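PDB 6WT8: STING-associated CdnE c-di-GMP synthase from Flavobacteriaceae, which probably synthesises the cyclic dinucleotide c-di-GMP as a CD-NTase of a CBASS anti-phage defence system, a signal sensed by a bacterial STING protein. Local coordinates for residues M26-F37 / L296-I304. Residues are numbered along the deposited sequence; the frame is centred on the assembly and turned at random.
Sequences MYSETLSGSKLF and LHYLDLVSI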
loop_
_atom_site.group_PDB
_atom_site.type_symbol
_atom_site.label_atom_id
_atom_site.label_comp_id
_atom_site.label_asym_id
_atom_site.label_seq_id
_atom_site.Cartn_x
_atom_site.Cartn_y
_atom_site.Cartn_z
HETATM N N MSE A 26 2.660 11.646 -17.838
HETATM C CA MSE A 26 3.958 11.465 -17.222
HETATM C C MSE A 26 4.942 12.383 -17.910
HETATM O O MSE A 26 4.909 12.585 -19.130
HETATM C CB MSE A 26 4.438 10.038 -17.351
HETATM C CG MSE A 26 3.549 9.083 -16.584
HETATM SE SE MSE A 26 3.986 7.151 -16.914
HETATM C CE MSE A 26 3.292 7.005 -18.669
ATOM N N TYR A 27 5.861 12.930 -17.133
ATOM C CA TYR A 27 6.738 13.942 -17.723
ATOM C C TYR A 27 7.630 13.355 -18.812
ATOM O O TYR A 27 7.937 14.049 -19.787
ATOM C CB TYR A 27 7.606 14.613 -16.658
ATOM C CG TYR A 27 6.955 15.815 -16.007
ATOM C CD1 TYR A 27 5.568 15.945 -15.971
ATOM C CD2 TYR A 27 7.737 16.827 -15.442
ATOM C CE1 TYR A 27 4.973 17.043 -15.390
ATOM C CE2 TYR A 27 7.160 17.928 -14.857
ATOM C CZ TYR A 27 5.783 18.033 -14.836
ATOM O OH TYR A 27 5.204 19.135 -14.256
ATOM N N SER A 28 8.020 12.077 -18.691
ATOM C CA SER A 28 8.901 11.553 -19.722
ATOM C C SER A 28 8.180 11.444 -21.037
ATOM O O SER A 28 8.839 11.382 -22.078
ATOM C CB SER A 28 9.484 10.186 -19.332
ATOM O OG SER A 28 8.478 9.144 -19.189
ATOM N N GLU A 29 6.834 11.460 -21.030
ATOM C CA GLU A 29 6.110 11.487 -22.311
ATOM C C GLU A 29 6.488 12.694 -23.162
ATOM O O GLU A 29 6.604 12.585 -24.390
ATOM C CB GLU A 29 4.594 11.533 -22.089
ATOM C CG GLU A 29 4.002 10.237 -21.612
ATOM C CD GLU A 29 2.512 10.383 -21.435
ATOM O OE1 GLU A 29 1.843 10.613 -22.486
ATOM O OE2 GLU A 29 2.057 10.287 -20.276
ATOM N N THR A 30 6.549 13.881 -22.555
ATOM C CA THR A 30 6.785 15.075 -23.360
ATOM C C THR A 30 8.220 15.543 -23.325
ATOM O O THR A 30 8.604 16.355 -24.175
ATOM C CB THR A 30 5.927 16.257 -22.906
ATOM O OG1 THR A 30 6.044 16.445 -21.482
ATOM C CG2 THR A 30 4.453 16.102 -23.361
ATOM N N LEU A 31 9.005 15.099 -22.349
ATOM C CA LEU A 31 10.359 15.618 -22.229
ATOM C C LEU A 31 11.409 14.606 -22.616
ATOM O O LEU A 31 12.559 14.983 -22.835
ATOM C CB LEU A 31 10.647 16.083 -20.796
ATOM C CG LEU A 31 9.708 17.152 -20.244
ATOM C CD1 LEU A 31 9.916 17.308 -18.734
ATOM C CD2 LEU A 31 9.833 18.496 -20.993
ATOM N N SER A 32 11.065 13.340 -22.727
ATOM C CA SER A 32 12.085 12.339 -22.946
ATOM C C SER A 32 11.714 11.484 -24.151
ATOM O O SER A 32 10.706 11.726 -24.840
ATOM C CB SER A 32 12.247 11.483 -21.688
ATOM O OG SER A 32 13.393 10.664 -21.765
ATOM N N GLY A 33 12.528 10.470 -24.388
ATOM C CA GLY A 33 12.219 9.480 -25.403
ATOM C C GLY A 33 12.883 8.167 -25.067
ATOM O O GLY A 33 13.882 8.116 -24.351
ATOM N N SER A 34 12.319 7.091 -25.605
ATOM C CA SER A 34 12.857 5.784 -25.291
ATOM C C SER A 34 14.227 5.582 -25.930
ATOM O O SER A 34 14.493 6.056 -27.050
ATOM C CB SER A 34 11.882 4.714 -25.758
ATOM O OG SER A 34 12.483 3.443 -25.633
ATOM N N LYS A 35 15.120 4.933 -25.184
ATOM C CA LYS A 35 16.405 4.512 -25.735
ATOM C C LYS A 35 16.324 3.158 -26.414
ATOM O O LYS A 35 17.188 2.836 -27.234
ATOM C CB LYS A 35 17.472 4.422 -24.642
ATOM C CG LYS A 35 17.771 5.726 -23.921
ATOM C CD LYS A 35 18.829 5.492 -22.833
ATOM C CE LYS A 35 18.520 4.240 -22.003
ATOM N NZ LYS A 35 19.448 4.096 -20.845
ATOM N N LEU A 36 15.332 2.348 -26.054
ATOM C CA LEU A 36 15.203 0.993 -26.584
ATOM C C LEU A 36 14.271 0.912 -27.784
ATOM O O LEU A 36 14.444 0.029 -28.637
ATOM C CB LEU A 36 14.701 0.050 -25.485
ATOM C CG LEU A 36 15.590 0.047 -24.240
ATOM C CD1 LEU A 36 14.895 -0.675 -23.061
ATOM C CD2 LEU A 36 16.942 -0.572 -24.561
ATOM N N PHE A 37 13.312 1.833 -27.882
ATOM C CA PHE A 37 12.331 1.829 -28.956
ATOM C C PHE A 37 12.335 3.171 -29.703
ATOM O O PHE A 37 11.751 4.140 -29.216
ATOM C CB PHE A 37 10.951 1.509 -28.369
ATOM C CG PHE A 37 10.986 0.403 -27.334
ATOM C CD1 PHE A 37 11.139 -0.926 -27.726
ATOM C CD2 PHE A 37 10.911 0.700 -25.973
ATOM C CE1 PHE A 37 11.195 -1.953 -26.771
ATOM C CE2 PHE A 37 10.961 -0.305 -25.015
ATOM C CZ PHE A 37 11.108 -1.638 -25.410
ATOM N N LEU A 296 14.928 7.162 -16.663
ATOM C CA LEU A 296 14.482 6.450 -17.858
ATOM C C LEU A 296 13.113 6.943 -18.319
ATOM O O LEU A 296 12.227 7.244 -17.506
ATOM C CB LEU A 296 14.373 4.951 -17.570
ATOM C CG LEU A 296 15.732 4.236 -17.436
ATOM C CD1 LEU A 296 15.418 2.754 -17.228
ATOM C CD2 LEU A 296 16.552 4.383 -18.663
ATOM N N HIS A 297 12.926 6.926 -19.639
ATOM C CA HIS A 297 11.613 7.108 -20.233
ATOM C C HIS A 297 10.687 5.968 -19.813
ATOM O O HIS A 297 11.117 4.834 -19.543
ATOM C CB HIS A 297 11.803 7.115 -21.736
ATOM C CG HIS A 297 10.536 7.283 -22.546
ATOM N ND1 HIS A 297 9.806 6.210 -23.046
ATOM C CD2 HIS A 297 9.971 8.404 -23.065
ATOM C CE1 HIS A 297 8.805 6.673 -23.770
ATOM N NE2 HIS A 297 8.889 8.000 -23.811
ATOM N N TYR A 298 9.373 6.251 -19.759
ATOM C CA TYR A 298 8.447 5.250 -19.193
ATOM C C TYR A 298 8.469 3.906 -19.933
ATOM O O TYR A 298 8.338 2.868 -19.278
ATOM C CB TYR A 298 7.013 5.812 -19.125
ATOM C CG TYR A 298 6.279 5.895 -20.450
ATOM C CD1 TYR A 298 6.468 6.984 -21.329
ATOM C CD2 TYR A 298 5.459 4.852 -20.879
ATOM C CE1 TYR A 298 5.826 7.021 -22.572
ATOM C CE2 TYR A 298 4.829 4.882 -22.119
ATOM C CZ TYR A 298 4.999 5.958 -22.952
ATOM O OH TYR A 298 4.384 5.989 -24.195
ATOM N N LEU A 299 8.687 3.894 -21.257
ATOM C CA LEU A 299 8.700 2.604 -21.966
ATOM C C LEU A 299 9.897 1.777 -21.531
ATOM O O LEU A 299 9.821 0.550 -21.502
ATOM C CB LEU A 299 8.723 2.806 -23.495
ATOM C CG LEU A 299 7.400 3.376 -24.088
ATOM C CD1 LEU A 299 7.600 3.671 -25.534
ATOM C CD2 LEU A 299 6.228 2.398 -23.938
ATOM N N ASP A 300 11.019 2.432 -21.220
ATOM C CA ASP A 300 12.195 1.679 -20.818
ATOM C C ASP A 300 12.030 1.085 -19.426
ATOM O O ASP A 300 12.783 0.166 -19.083
ATOM C CB ASP A 300 13.442 2.577 -20.873
ATOM C CG ASP A 300 13.811 2.986 -22.317
ATOM O OD1 ASP A 300 13.325 2.364 -23.272
ATOM O OD2 ASP A 300 14.599 3.941 -22.528
ATOM N N LEU A 301 11.053 1.551 -18.628
ATOM C CA LEU A 301 10.791 0.915 -17.344
ATOM C C LEU A 301 10.292 -0.501 -17.498
ATOM O O LEU A 301 10.420 -1.300 -16.544
ATOM C CB LEU A 301 9.759 1.703 -16.527
ATOM C CG LEU A 301 10.188 3.124 -16.197
ATOM C CD1 LEU A 301 9.043 3.871 -15.487
ATOM C CD2 LEU A 301 11.454 3.163 -15.340
ATOM N N VAL A 302 9.666 -0.838 -18.643
ATOM C CA VAL A 302 9.167 -2.204 -18.806
ATOM C C VAL A 302 10.338 -3.160 -18.813
ATOM O O VAL A 302 10.274 -4.229 -18.208
ATOM C CB VAL A 302 8.334 -2.336 -20.087
ATOM C CG1 VAL A 302 7.750 -3.767 -20.220
ATOM C CG2 VAL A 302 7.213 -1.306 -20.067
ATOM N N SER A 303 11.425 -2.781 -19.504
ATOM C CA SER A 303 12.648 -3.576 -19.503
ATOM C C SER A 303 13.280 -3.674 -18.101
ATOM O O SER A 303 13.756 -4.741 -17.717
ATOM C CB SER A 303 13.624 -2.942 -20.464
ATOM O OG SER A 303 14.863 -3.646 -20.484
ATOM N N ILE A 304 13.295 -2.580 -17.335
ATOM C CA ILE A 304 13.826 -2.639 -15.957
ATOM C C ILE A 304 13.075 -3.676 -15.137
ATOM O O ILE A 304 13.657 -4.488 -14.410
ATOM C CB ILE A 304 13.721 -1.256 -15.294
ATOM C CG1 ILE A 304 14.714 -0.313 -15.893
ATOM C CG2 ILE A 304 13.893 -1.326 -13.728
ATOM C CD1 ILE A 304 16.167 -0.646 -15.672
#
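Selenomethionine Met26 lays its methyl CE over one face of the Tyr298 ring, 4.0 Å from CE to the ring centroid: a CH-pi contact with the selenium oblique. Leu299 CG lies against the opposite ring face, while Tyr298 OH bonds to Ser48 in helix 46-56. Ser28 OG reaches the ring's edge and accepts a bent bond from Tyr298 N (3.1 Å, 136°). At Gly33 and Ser34 the backbone slides across the His297 imidazole, with Ser34 N 3.5 Å above the ring centre and Tyr298 CD1 on the other face; NE2 of this histidine bonds to Glu43. Ser34 OG, swung anti to its own nitrogen (chi1 172°), works twice. It donates to Asp300 OD1 (OG to OD1 2.7 Å) from the syn side, tilted out of the carboxylate plane, and accepts from Phe37 N, closing an ST motif. Lys35 N meets the syn lone pair of Asp300 OD2 nearly straight (2.9 Å, 167°), whereas the bond from Leu36 N to OD1 is weak. Leu36 CD1 packs on Ser303 CB, and Phe37 CD2 touches Leu299 CB at 3.9 Å. With an alanine at Asp300, Ser34 OG and Lys35 N would probably both lose their acceptor, freeing the turn to shift. One carboxylate thus fastens the loop after helix 27-31 to the start of helix 300-314 through both oxygens, its negative charge probably tempered by these donors.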